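Local coordinates for protein tRNA uridine(34) acetyltransferase (Methanocaldococcus infernus, PDB 6IA8) that catalyses formation of 5-carboxymethyluridine at the wobble position 34 of tRNA, using acetyl-CoA and S-adenosyl-L-methionine, at residues T237-A240 with T241-K245; F275-P278 with D279-P282; P431-K434 with E435-D438; V492-G495 with I496-E500. One frame throughout, in Å; residues are numbered along the deposited sequence.

Read from the N terminus, the four contacts follow one another in series; none nests inside or crosses another, and each is local to one continuous piece of chain. Contact 1 is the last turns of helix 234-245 in the radical SAM region. Contact 2 closes the turn that leads from helix 264-276 toward strand 284-287, and it packs on contact 1 through Ile238 and Phe280. Contact 3 closes the loop between strands 418-427 and 440-448 of the acetyltransferase domain, where Phe432 touches Leu243 of contact 1 across the domain boundary. Contact 4 joins strand 489-492 to helix 499-504; its centre lies about 19 Å from that of contact 3.

Contact 1 of 4, residues T237-A240 with T241-K245; sequences TIKA and TQLLK
Lys239 and Gln242 run side by side along one flank of the helix, their ends pointing the same way. The lysine leaves the backbone with CG anti to N (chi1 -180°) and then bends at its second torsion, which carries NZ round to the glutamine amide. NZ donates to Gln242 OE1 at 3.0 Å, lying in the plane of that carbonyl. Lys239 is exposed and poorly ordered, so this bond is less certain than the backbone ones; the other end of the amide, NE2, is taken by Asp246. Leu243 crosses the lysine at a slant, its CD1 lying 3.9 Å from Lys239 CE.

This is regular alpha-helix, the closing turns of 234-245 in the radical SAM region, packed against strands 212-218 and 250-255 of the parallel sheet. Bonds from residue i+4 back to i run through it, as in Leu243 N to Lys239 O and Leu244 N to Ala240 O.

Toward the sheet, Thr237 and Thr241 also lie alongside each other. Thr241 OG1, anti to its own carbonyl carbon, folds back to donate to Thr237 O at 2.7 Å, while Thr241 N reaches the same oxygen at 2.9 Å from the opposite face of the carbonyl plane. Two donors thus grip one acceptor, and Tyr253 OH, beyond the helix, is hydrogen-bonded to Thr241 OG1.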
ATOM      1  N   THR A 237      -9.154   5.797  13.283  1.00 34.45           N
ATOM      2  CA  THR A 237      -8.039   5.781  12.331  1.00 33.38           C
ATOM      3  C   THR A 237      -6.693   5.863  13.055  1.00 28.93           C
ATOM      4  O   THR A 237      -5.721   5.169  12.703  1.00 30.94           O
ATOM      5  CB  THR A 237      -8.201   6.953  11.354  1.00 32.42           C
ATOM      6  OG1 THR A 237      -9.356   6.757  10.520  1.00 33.76           O
ATOM      7  CG2 THR A 237      -6.946   7.129  10.464  1.00 32.04           C
ATOM      8  N   ILE A 238      -6.609   6.743  14.050  1.00 29.53           N
ATOM      9  CA  ILE A 238      -5.360   6.931  14.779  1.00 32.05           C
ATOM     10  C   ILE A 238      -4.974   5.664  15.526  1.00 32.04           C
ATOM     11  O   ILE A 238      -3.823   5.230  15.463  1.00 28.52           O
ATOM     12  CB  ILE A 238      -5.474   8.136  15.725  1.00 37.31           C
ATOM     13  CG1 ILE A 238      -5.618   9.416  14.896  1.00 34.34           C
ATOM     14  CG2 ILE A 238      -4.284   8.181  16.662  1.00 34.96           C
ATOM     15  CD1 ILE A 238      -5.868  10.693  15.713  1.00 37.25           C
ATOM     16  N   LYS A 239      -5.931   5.024  16.202  1.00 34.90           N
ATOM     17  CA  LYS A 239      -5.623   3.817  16.967  1.00 31.86           C
ATOM     18  C   LYS A 239      -5.269   2.657  16.038  1.00 30.43           C
ATOM     19  O   LYS A 239      -4.327   1.898  16.298  1.00 30.55           O
ATOM     20  CB  LYS A 239      -6.816   3.436  17.856  1.00 36.89           C
ATOM     21  CG  LYS A 239      -6.591   2.194  18.702  1.00 79.35           C
ATOM     22  CD  LYS A 239      -5.375   2.345  19.605  1.00132.87           C
ATOM     23  CE  LYS A 239      -5.287   1.214  20.617  1.00139.81           C
ATOM     24  NZ  LYS A 239      -4.041   1.284  21.434  1.00133.56           N
ATOM     25  N   ALA A 240      -6.086   2.428  15.010  1.00 34.15           N
ATOM     26  CA  ALA A 240      -5.765   1.389  14.030  1.00 37.41           C
ATOM     27  C   ALA A 240      -4.364   1.582  13.459  1.00 31.69           C
ATOM     28  O   ALA A 240      -3.617   0.609  13.277  1.00 31.75           O
ATOM     29  CB  ALA A 240      -6.796   1.379  12.889  1.00 36.23           C
ATOM     30  N   THR A 241      -4.012   2.822  13.113  1.00 29.07           N
ATOM     31  CA  THR A 241      -2.700   3.076  12.527  1.00 25.83           C
ATOM     32  C   THR A 241      -1.583   2.639  13.469  1.00 29.06           C
ATOM     33  O   THR A 241      -0.622   1.978  13.048  1.00 28.16           O
ATOM     34  CB  THR A 241      -2.559   4.559  12.184  1.00 26.73           C
ATOM     35  OG1 THR A 241      -3.493   4.959  11.154  1.00 28.36           O
ATOM     36  CG2 THR A 241      -1.121   4.869  11.680  1.00 29.34           C
ATOM     37  N   GLN A 242      -1.706   2.966  14.759  1.00 31.30           N
ATOM     38  CA  GLN A 242      -0.686   2.578  15.727  1.00 28.41           C
ATOM     39  C   GLN A 242      -0.619   1.062  15.911  1.00 30.30           C
ATOM     40  O   GLN A 242       0.467   0.486  16.003  1.00 30.04           O
ATOM     41  CB  GLN A 242      -0.981   3.252  17.065  1.00 28.76           C
ATOM     42  CG  GLN A 242      -0.053   2.810  18.203  1.00 33.98           C
ATOM     43  CD  GLN A 242      -0.657   1.782  19.115  1.00 42.44           C
ATOM     44  OE1 GLN A 242      -1.793   1.927  19.550  1.00 39.81           O
ATOM     45  NE2 GLN A 242       0.110   0.740  19.437  1.00 35.19           N
ATOM     46  N   LEU A 243      -1.766   0.400  16.023  1.00 26.58           N
ATOM     47  CA  LEU A 243      -1.748  -1.045  16.206  1.00 29.46           C
ATOM     48  C   LEU A 243      -1.150  -1.735  14.988  1.00 34.28           C
ATOM     49  O   LEU A 243      -0.435  -2.732  15.122  1.00 32.89           O
ATOM     50  CB  LEU A 243      -3.159  -1.555  16.467  1.00 31.99           C
ATOM     51  CG  LEU A 243      -3.790  -1.133  17.797  1.00 37.47           C
ATOM     52  CD1 LEU A 243      -5.251  -1.556  17.810  1.00 34.54           C
ATOM     53  CD2 LEU A 243      -3.045  -1.744  18.960  1.00 37.27           C
ATOM     54  N   LEU A 244      -1.443  -1.224  13.790  1.00 29.27           N
ATOM     55  CA  LEU A 244      -0.886  -1.795  12.564  1.00 29.69           C
ATOM     56  C   LEU A 244       0.626  -1.591  12.513  1.00 23.02           C
ATOM     57  O   LEU A 244       1.385  -2.535  12.261  1.00 30.23           O
ATOM     58  CB  LEU A 244      -1.566  -1.157  11.342  1.00 26.43           C
ATOM     59  CG  LEU A 244      -3.012  -1.609  11.093  1.00 25.95           C
ATOM     60  CD1 LEU A 244      -3.661  -0.665  10.072  1.00 27.92           C
ATOM     61  CD2 LEU A 244      -3.106  -3.009  10.664  1.00 33.18           C
ATOM     62  N   LYS A 245       1.081  -0.362  12.768  1.00 28.21           N
ATOM     63  CA  LYS A 245       2.507  -0.067  12.735  1.00 30.41           C
ATOM     64  C   LYS A 245       3.260  -0.903  13.759  1.00 34.47           C
ATOM     65  O   LYS A 245       4.333  -1.435  13.466  1.00 27.97           O
ATOM     66  CB  LYS A 245       2.733   1.413  13.008  1.00 27.97           C
ATOM     67  CG  LYS A 245       2.399   2.396  11.859  1.00 30.74           C
ATOM     68  CD  LYS A 245       3.238   2.119  10.606  1.00 25.91           C
ATOM     69  CE  LYS A 245       3.080   3.274   9.617  1.00 30.19           C
ATOM     70  NZ  LYS A 245       3.840   4.454  10.108  1.00 30.41           N
TER

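Contact 2 of 4, residues F275-P278 with D279-P282; sequences FTNP and DFMP
Met281 folds its side chain back over the backbone of residues 275-278, bending at its second and third torsions so that the sulfur lies among carbonyl oxygens. SD is 3.4 Å from both Phe275 O and Asn277 O, and CG comes within 3.7 Å of Pro278 CA. Tyr399 and Ala401 of strand 392-401 also touch this side chain, bringing the acetyltransferase domain up to the turn.

Asn277 works from the other flank. With CG anti to the backbone N (chi1 179°), its amide swings forward and OD1 accepts from Asp279 N at 2.9 Å, the donor tilted from the amide plane. This is an Asx turn, set over the type I beta turn from Asn277 to Phe280, in which Phe280 N donates to Asn277 O with a nearly straight N-H at 169°. Together they reverse the chain after helix 264-276 in the radical SAM region and send it toward strand 284-287. The amide and the Asp279 carboxylate are turned moderately against each other, and a water bridges them, accepting from Asn277 ND2 and donating to Asp279 OD2.

The Phe280 ring slants past the asparagine, its plane 68° from the amide, with ND2 4.0 Å from CE2; Asp279 CB sits over the centre of one ring face. Replacing Asn277 by an alanine would probably leave Asp279 N without its side-chain acceptor and the bridging water without its amide donor. At the far end Phe275 CE1 meets Pro282 CG in a looser apolar touch, while Met326, Pro327 and Val330 also pack on the phenyl group.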
ATOM      1  N   PHE A 275       0.823  14.147   7.017  1.00 29.25           N
ATOM      2  CA  PHE A 275       2.254  13.915   6.815  1.00 30.35           C
ATOM      3  C   PHE A 275       3.150  14.577   7.859  1.00 29.61           C
ATOM      4  O   PHE A 275       4.391  14.421   7.784  1.00 28.50           O
ATOM      5  CB  PHE A 275       2.668  14.393   5.420  1.00 32.52           C
ATOM      6  CG  PHE A 275       1.914  13.708   4.303  1.00 30.22           C
ATOM      7  CD1 PHE A 275       1.721  12.338   4.333  1.00 36.08           C
ATOM      8  CD2 PHE A 275       1.371  14.442   3.261  1.00 33.54           C
ATOM      9  CE1 PHE A 275       0.984  11.706   3.328  1.00 43.62           C
ATOM     10  CE2 PHE A 275       0.684  13.818   2.251  1.00 48.67           C
ATOM     11  CZ  PHE A 275       0.484  12.460   2.294  1.00 36.13           C
ATOM     12  N   THR A 276       2.568  15.331   8.814  1.00 29.10           N
ATOM     13  CA  THR A 276       3.355  16.073   9.799  1.00 26.94           C
ATOM     14  C   THR A 276       2.808  15.946  11.222  1.00 30.13           C
ATOM     15  O   THR A 276       3.336  16.585  12.141  1.00 31.05           O
ATOM     16  CB  THR A 276       3.477  17.577   9.455  1.00 32.26           C
ATOM     17  OG1 THR A 276       2.180  18.209   9.438  1.00 31.21           O
ATOM     18  CG2 THR A 276       4.156  17.799   8.117  1.00 32.32           C
ATOM     19  N   ASN A 277       1.774  15.139  11.433  1.00 31.02           N
ATOM     20  CA  ASN A 277       1.232  14.836  12.754  1.00 26.77           C
ATOM     21  C   ASN A 277       1.465  13.357  13.024  1.00 25.98           C
ATOM     22  O   ASN A 277       1.053  12.512  12.206  1.00 30.47           O
ATOM     23  CB  ASN A 277      -0.252  15.164  12.779  1.00 34.44           C
ATOM     24  CG  ASN A 277      -0.909  14.849  14.097  1.00 41.90           C
ATOM     25  OD1 ASN A 277      -0.466  13.976  14.848  1.00 28.58           O
ATOM     26  ND2 ASN A 277      -2.015  15.548  14.371  1.00 38.37           N
ATOM     27  N   PRO A 278       2.204  12.991  14.080  1.00 27.82           N
ATOM     28  CA  PRO A 278       2.632  11.580  14.226  1.00 28.10           C
ATOM     29  C   PRO A 278       1.470  10.618  14.485  1.00 28.59           C
ATOM     30  O   PRO A 278       1.644   9.396  14.425  1.00 29.91           O
ATOM     31  CB  PRO A 278       3.588  11.616  15.426  1.00 29.07           C
ATOM     32  CG  PRO A 278       3.100  12.783  16.217  1.00 32.87           C
ATOM     33  CD  PRO A 278       2.687  13.830  15.188  1.00 34.41           C
ATOM     34  N   ASP A 279       0.277  11.136  14.753  1.00 32.95           N
ATOM     35  CA  ASP A 279      -0.901  10.288  14.826  1.00 30.23           C
ATOM     36  C   ASP A 279      -1.204   9.611  13.502  1.00 28.32           C
ATOM     37  O   ASP A 279      -1.896   8.585  13.487  1.00 30.06           O
ATOM     38  CB  ASP A 279      -2.107  11.129  15.253  1.00 31.50           C
ATOM     39  CG  ASP A 279      -2.122  11.431  16.745  1.00 43.01           C
ATOM     40  OD1 ASP A 279      -1.306  10.905  17.511  1.00 39.79           O
ATOM     41  OD2 ASP A 279      -2.972  12.211  17.160  1.00 42.34           O
ATOM     42  N   PHE A 280      -0.714  10.155  12.388  1.00 25.46           N
ATOM     43  CA  PHE A 280      -1.024   9.591  11.083  1.00 28.36           C
ATOM     44  C   PHE A 280       0.214   8.997  10.431  1.00 31.40           C
ATOM     45  O   PHE A 280       0.578   7.829  10.708  1.00 27.59           O
ATOM     46  CB  PHE A 280      -1.683  10.683  10.234  1.00 27.61           C
ATOM     47  CG  PHE A 280      -2.921  11.275  10.879  1.00 32.81           C
ATOM     48  CD1 PHE A 280      -4.060  10.515  11.047  1.00 31.46           C
ATOM     49  CD2 PHE A 280      -2.929  12.581  11.336  1.00 32.90           C
ATOM     50  CE1 PHE A 280      -5.227  11.071  11.674  1.00 29.07           C
ATOM     51  CE2 PHE A 280      -4.082  13.150  11.949  1.00 33.58           C
ATOM     52  CZ  PHE A 280      -5.236  12.365  12.098  1.00 37.59           C
ATOM     53  N   MET A 281       0.877   9.743   9.560  1.00 27.12           N
ATOM     54  CA  MET A 281       2.080   9.275   8.881  1.00 25.02           C
ATOM     55  C   MET A 281       1.889   7.907   8.201  1.00 29.58           C
ATOM     56  O   MET A 281       2.653   6.970   8.440  1.00 28.78           O
ATOM     57  CB  MET A 281       3.239   9.241   9.859  1.00 30.30           C
ATOM     58  CG  MET A 281       3.276  10.379  10.805  1.00 27.45           C
ATOM     59  SD  MET A 281       3.632  12.019  10.077  1.00 32.33           S
ATOM     60  CE  MET A 281       5.432  12.047  10.068  1.00 31.33           C
ATOM     61  N   PRO A 282       0.924   7.793   7.303  1.00 28.53           N
ATOM     62  CA  PRO A 282       0.751   6.536   6.567  1.00 24.67           C
ATOM     63  C   PRO A 282       1.911   6.296   5.621  1.00 27.02           C
ATOM     64  O   PRO A 282       2.575   7.237   5.183  1.00 28.06           O
ATOM     65  CB  PRO A 282      -0.537   6.757   5.770  1.00 31.01           C
ATOM     66  CG  PRO A 282      -0.556   8.257   5.508  1.00 35.65           C
ATOM     67  CD  PRO A 282       0.024   8.861   6.817  1.00 31.64           C
TER
HETATM   68  O   HOH W   1      -4.094  14.351  16.358  1.00 53.02           O

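Contact 3 of 4, residues P431-K434 with E435-D438; sequences PFRK and EIDD
Pro431 lays one side of its ring against Ile436: CB is 3.6 Å from Ile436 CG2 and CG is almost as near, the two side chains slanting across each other. Ile436 presents that methyl because CG2 stands anti to its backbone N, while its longer branch turns the other way and brings CD1 to Arg433 CB at 3.9 Å.

Arg433 carries the polar half of the contact. Its chain bends at the second and third torsions and comes to lie beside Glu435, pointing the same way, with the guanidinium and carboxylate planes 32° apart. The grip is side-on and uses two nitrogens. NH2 donates to Glu435 OE2 at 3.1 Å, nearly straight at 175° and on the syn side of the carboxylate, whereas NE meets Glu435 OE1 at 2.9 Å from above the carboxylate plane. Asn203 takes the remaining nitrogen, NH1, and Ala512 N gives OE2 a second donor, so both ends of the salt bridge are tied to neighbouring parts of the fold.

Lys434 slants across the Glu435 side chain, its CG 3.2 Å from Glu435 OE1.

The backbone closes with Ile436 N donating to Arg433 O, and a water donates to both Arg433 O and Ile436 O. The result is a type I beta turn from Arg433 to Ile436, in the connection between antiparallel strands 418-427 and 440-448 of the GNAT acetyltransferase fold.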
ATOM      1  N   PRO A 431       3.581  -2.398  21.125  1.00 36.08           N
ATOM      2  CA  PRO A 431       3.156  -3.633  20.452  1.00 35.33           C
ATOM      3  C   PRO A 431       2.405  -4.555  21.394  1.00 41.35           C
ATOM      4  O   PRO A 431       2.517  -4.462  22.616  1.00 37.15           O
ATOM      5  CB  PRO A 431       4.470  -4.264  20.003  1.00 36.97           C
ATOM      6  CG  PRO A 431       5.477  -3.769  21.033  1.00 38.80           C
ATOM      7  CD  PRO A 431       5.033  -2.343  21.361  1.00 43.66           C
ATOM      8  N   PHE A 432       1.600  -5.436  20.800  1.00 36.92           N
ATOM      9  CA  PHE A 432       0.877  -6.455  21.537  1.00 39.96           C
ATOM     10  C   PHE A 432       1.175  -7.868  21.066  1.00 42.24           C
ATOM     11  O   PHE A 432       0.815  -8.804  21.764  1.00 37.55           O
ATOM     12  CB  PHE A 432      -0.642  -6.225  21.432  1.00 41.32           C
ATOM     13  CG  PHE A 432      -1.154  -6.251  20.021  1.00 33.28           C
ATOM     14  CD1 PHE A 432      -1.590  -7.443  19.463  1.00 42.48           C
ATOM     15  CD2 PHE A 432      -1.153  -5.089  19.232  1.00 38.29           C
ATOM     16  CE1 PHE A 432      -2.044  -7.475  18.156  1.00 43.21           C
ATOM     17  CE2 PHE A 432      -1.600  -5.118  17.918  1.00 37.34           C
ATOM     18  CZ  PHE A 432      -2.050  -6.307  17.392  1.00 33.43           C
ATOM     19  N   ARG A 433       1.774  -8.057  19.895  1.00 35.94           N
ATOM     20  CA  ARG A 433       2.040  -9.398  19.390  1.00 39.57           C
ATOM     21  C   ARG A 433       3.043 -10.100  20.294  1.00 41.10           C
ATOM     22  O   ARG A 433       4.018  -9.491  20.751  1.00 38.16           O
ATOM     23  CB  ARG A 433       2.594  -9.321  17.965  1.00 36.76           C
ATOM     24  CG  ARG A 433       1.554  -8.996  16.846  1.00 35.05           C
ATOM     25  CD  ARG A 433       0.537 -10.134  16.710  1.00 40.73           C
ATOM     26  NE  ARG A 433       1.165 -11.406  16.349  1.00 40.48           N
ATOM     27  CZ  ARG A 433       0.494 -12.488  15.947  1.00 43.60           C
ATOM     28  NH1 ARG A 433      -0.824 -12.446  15.828  1.00 46.34           N
ATOM     29  NH2 ARG A 433       1.143 -13.608  15.651  1.00 59.92           N
ATOM     30  N   LYS A 434       2.825 -11.403  20.492  1.00 41.37           N
ATOM     31  CA  LYS A 434       3.669 -12.187  21.383  1.00 47.17           C
ATOM     32  C   LYS A 434       5.126 -12.152  20.948  1.00 42.97           C
ATOM     33  O   LYS A 434       6.023 -12.218  21.788  1.00 45.77           O
ATOM     34  CB  LYS A 434       3.166 -13.637  21.439  1.00 44.53           C
ATOM     35  CG  LYS A 434       2.869 -14.261  20.062  1.00 74.26           C
ATOM     36  CD  LYS A 434       2.338 -15.696  20.169  1.00 79.03           C
ATOM     37  CE  LYS A 434       3.440 -16.680  20.546  1.00 92.65           C
ATOM     38  NZ  LYS A 434       2.989 -18.103  20.416  1.00 91.48           N
ATOM     39  N   GLU A 435       5.397 -12.037  19.654  1.00 41.75           N
ATOM     40  CA  GLU A 435       6.782 -12.144  19.218  1.00 46.73           C
ATOM     41  C   GLU A 435       7.523 -10.815  19.221  1.00 47.10           C
ATOM     42  O   GLU A 435       8.723 -10.801  18.938  1.00 40.29           O
ATOM     43  CB  GLU A 435       6.855 -12.793  17.835  1.00 57.37           C
ATOM     44  CG  GLU A 435       5.922 -12.253  16.789  1.00 64.97           C
ATOM     45  CD  GLU A 435       4.520 -12.880  16.812  1.00 54.44           C
ATOM     46  OE1 GLU A 435       3.674 -12.366  17.552  1.00 42.93           O
ATOM     47  OE2 GLU A 435       4.225 -13.816  16.044  1.00 48.31           O
ATOM     48  N   ILE A 436       6.870  -9.711  19.570  1.00 42.01           N
ATOM     49  CA  ILE A 436       7.502  -8.394  19.603  1.00 41.86           C
ATOM     50  C   ILE A 436       7.669  -7.979  21.058  1.00 56.01           C
ATOM     51  O   ILE A 436       6.680  -7.795  21.771  1.00 54.02           O
ATOM     52  CB  ILE A 436       6.674  -7.344  18.850  1.00 39.47           C
ATOM     53  CG1 ILE A 436       6.378  -7.823  17.429  1.00 34.40           C
ATOM     54  CG2 ILE A 436       7.403  -6.002  18.821  1.00 43.65           C
ATOM     55  CD1 ILE A 436       5.385  -6.925  16.662  1.00 36.57           C
ATOM     56  N   ASP A 437       8.909  -7.821  21.499  1.00 48.51           N
ATOM     57  CA  ASP A 437       9.205  -7.316  22.843  1.00 67.80           C
ATOM     58  C   ASP A 437       9.924  -5.970  22.738  1.00 96.04           C
ATOM     59  O   ASP A 437      10.106  -5.422  21.650  1.00 52.94           O
ATOM     60  CB  ASP A 437      10.037  -8.315  23.661  1.00 51.85           C
ATOM     61  CG  ASP A 437      11.333  -8.697  22.986  1.00 59.90           C
ATOM     62  OD1 ASP A 437      11.621  -9.911  22.931  1.00 58.74           O
ATOM     63  OD2 ASP A 437      12.056  -7.799  22.485  1.00 51.10           O
ATOM     64  N   ASP A 438      10.343  -5.431  23.883  1.00 98.03           N
ATOM     65  CA  ASP A 438      10.965  -4.109  23.923  1.00 62.82           C
ATOM     66  C   ASP A 438      12.418  -4.110  23.448  1.00 45.90           C
ATOM     67  O   ASP A 438      13.069  -3.057  23.474  1.00 40.88           O
ATOM     68  CB  ASP A 438      10.883  -3.523  25.340  1.00 56.24           C
ATOM     69  CG  ASP A 438      11.590  -4.378  26.371  1.00 55.02           C
ATOM     70  OD1 ASP A 438      12.294  -5.347  26.009  1.00 59.82           O
ATOM     71  OD2 ASP A 438      11.432  -4.092  27.574  1.00 72.44           O
TER
HETATM   72  O   HOH W   2       4.216  -7.285  22.477  1.00 55.37           O

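Contact 4 of 4, residues V492-G495 with I496-E500; sequences VTSG and IGVRE
One hydrogen bond joins Gly495 to the turn that leads into helix 499-504, and a second, from Ser494, meets it on the same oxygen. Val498 N donates to Gly495 O at 3.0 Å, coming from well above the carbonyl plane. Ser494 OG reaches that oxygen at 2.9 Å from the opposite face, so the carbonyl is clasped between a side chain and a main chain. The serine can do this because its hydroxyl stands anti to the backbone N (chi1 172°), turned back toward its own carbonyl side. With an alanine in place of Ser494, Gly495 O would probably lose the donor on one face of its carbonyl plane, where Ser494 OG now sits.

This is the link from strand 489-492 into helix 499-504 of the GNAT fold. Tyr502 of that helix, which probably binds acetyl-CoA, touches the side chains of Ser494 and Val492.

Water-mediated bonding ties in the arginine: a water accepts from Arg499 NE at 2.9 Å, at the edge of the guanidinium and in its plane, and lies 3.1 Å from Ser494 O. The arginine's NH1 makes its salt bridge with Glu179.

Packing fills in the rest. Arg499 CG rests 3.5 Å from Gly495 O and 3.6 Å from Ser494 OG, the chain then running extended to NE, while Ile496 CA lies over one guanidinium face, toward its rim. Val498 CB approaches Ser494 OG at 3.6 Å, and its side chain also touches Val186 of strand 184-192 in the radical SAM region.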
ATOM      1  N   VAL A 492      10.875  -9.428  10.379  1.00 30.11           N
ATOM      2  CA  VAL A 492      10.497  -8.972   9.050  1.00 29.52           C
ATOM      3  C   VAL A 492       9.053  -9.380   8.793  1.00 37.30           C
ATOM      4  O   VAL A 492       8.689 -10.547   8.990  1.00 30.30           O
ATOM      5  CB  VAL A 492      11.418  -9.564   7.975  1.00 32.81           C
ATOM      6  CG1 VAL A 492      11.006  -9.064   6.615  1.00 37.05           C
ATOM      7  CG2 VAL A 492      12.859  -9.238   8.294  1.00 38.17           C
ATOM      8  N   THR A 493       8.232  -8.413   8.388  1.00 34.00           N
ATOM      9  CA  THR A 493       6.924  -8.695   7.798  1.00 40.52           C
ATOM     10  C   THR A 493       7.165  -9.144   6.364  1.00 37.79           C
ATOM     11  O   THR A 493       7.619  -8.362   5.528  1.00 37.46           O
ATOM     12  CB  THR A 493       6.020  -7.466   7.843  1.00 31.76           C
ATOM     13  OG1 THR A 493       6.013  -6.942   9.186  1.00 34.44           O
ATOM     14  CG2 THR A 493       4.614  -7.835   7.423  1.00 35.58           C
ATOM     15  N   SER A 494       6.921 -10.413   6.089  1.00 35.25           N
ATOM     16  CA  SER A 494       7.260 -11.018   4.811  1.00 36.13           C
ATOM     17  C   SER A 494       5.998 -11.539   4.152  1.00 36.01           C
ATOM     18  O   SER A 494       5.185 -12.191   4.809  1.00 37.54           O
ATOM     19  CB  SER A 494       8.242 -12.187   5.009  1.00 35.40           C
ATOM     20  OG  SER A 494       8.465 -12.921   3.810  1.00 38.04           O
ATOM     21  N   GLY A 495       5.862 -11.305   2.852  1.00 32.80           N
ATOM     22  CA  GLY A 495       4.845 -12.010   2.100  1.00 35.75           C
ATOM     23  C   GLY A 495       5.097 -13.507   2.129  1.00 36.35           C
ATOM     24  O   GLY A 495       6.233 -13.969   2.311  1.00 36.38           O
ATOM     25  N   ILE A 496       4.017 -14.272   1.964  1.00 31.71           N
ATOM     26  CA  ILE A 496       4.133 -15.729   1.964  1.00 39.65           C
ATOM     27  C   ILE A 496       5.206 -16.169   0.974  1.00 40.85           C
ATOM     28  O   ILE A 496       6.056 -17.011   1.286  1.00 44.80           O
ATOM     29  CB  ILE A 496       2.769 -16.368   1.651  1.00 50.27           C
ATOM     30  CG1 ILE A 496       1.766 -16.000   2.753  1.00 46.56           C
ATOM     31  CG2 ILE A 496       2.910 -17.867   1.486  1.00 45.55           C
ATOM     32  CD1 ILE A 496       0.294 -16.121   2.324  1.00 47.84           C
ATOM     33  N   GLY A 497       5.182 -15.605  -0.241  1.00 37.36           N
ATOM     34  CA  GLY A 497       6.095 -16.009  -1.284  1.00 44.01           C
ATOM     35  C   GLY A 497       7.468 -15.382  -1.226  1.00 40.64           C
ATOM     36  O   GLY A 497       8.279 -15.606  -2.127  1.00 49.34           O
ATOM     37  N   VAL A 498       7.759 -14.620  -0.179  1.00 32.90           N
ATOM     38  CA  VAL A 498       9.063 -13.990   0.007  1.00 36.20           C
ATOM     39  C   VAL A 498       9.837 -14.602   1.174  1.00 48.76           C
ATOM     40  O   VAL A 498      11.012 -14.250   1.383  1.00 37.27           O
ATOM     41  CB  VAL A 498       8.917 -12.466   0.225  1.00 39.47           C
ATOM     42  CG1 VAL A 498      10.273 -11.765   0.112  1.00 51.90           C
ATOM     43  CG2 VAL A 498       7.919 -11.863  -0.726  1.00 53.59           C
ATOM     44  N   ARG A 499       9.216 -15.481   1.959  1.00 39.27           N
ATOM     45  CA  ARG A 499       9.889 -16.036   3.125  1.00 41.85           C
ATOM     46  C   ARG A 499      11.215 -16.668   2.729  1.00 43.95           C
ATOM     47  O   ARG A 499      12.214 -16.540   3.447  1.00 42.94           O
ATOM     48  CB  ARG A 499       8.963 -17.051   3.802  1.00 48.31           C
ATOM     49  CG  ARG A 499       7.711 -16.384   4.409  1.00 44.22           C
ATOM     50  CD  ARG A 499       6.705 -17.397   4.946  1.00 53.01           C
ATOM     51  NE  ARG A 499       5.590 -16.739   5.619  1.00 63.97           N
ATOM     52  CZ  ARG A 499       4.407 -17.302   5.847  1.00 87.16           C
ATOM     53  NH1 ARG A 499       4.171 -18.545   5.452  1.00 74.65           N
ATOM     54  NH2 ARG A 499       3.450 -16.614   6.460  1.00 83.02           N
ATOM     55  N   GLU A 500      11.241 -17.342   1.574  1.00 39.38           N
ATOM     56  CA  GLU A 500      12.456 -18.021   1.131  1.00 46.43           C
ATOM     57  C   GLU A 500      13.603 -17.032   0.989  1.00 43.78           C
ATOM     58  O   GLU A 500      14.751 -17.353   1.303  1.00 41.87           O
ATOM     59  CB  GLU A 500      12.207 -18.755  -0.193  1.00 45.44           C
ATOM     60  CG  GLU A 500      13.224 -19.821  -0.516  1.00100.96           C
ATOM     61  CD  GLU A 500      13.271 -20.918   0.531  1.00125.34           C
ATOM     62  OE1 GLU A 500      14.282 -21.000   1.262  1.00125.26           O
ATOM     63  OE2 GLU A 500      12.294 -21.690   0.631  1.00107.23           O
TER
HETATM   64  O   HOH W   3       5.853 -14.231   7.091  1.00 54.46           O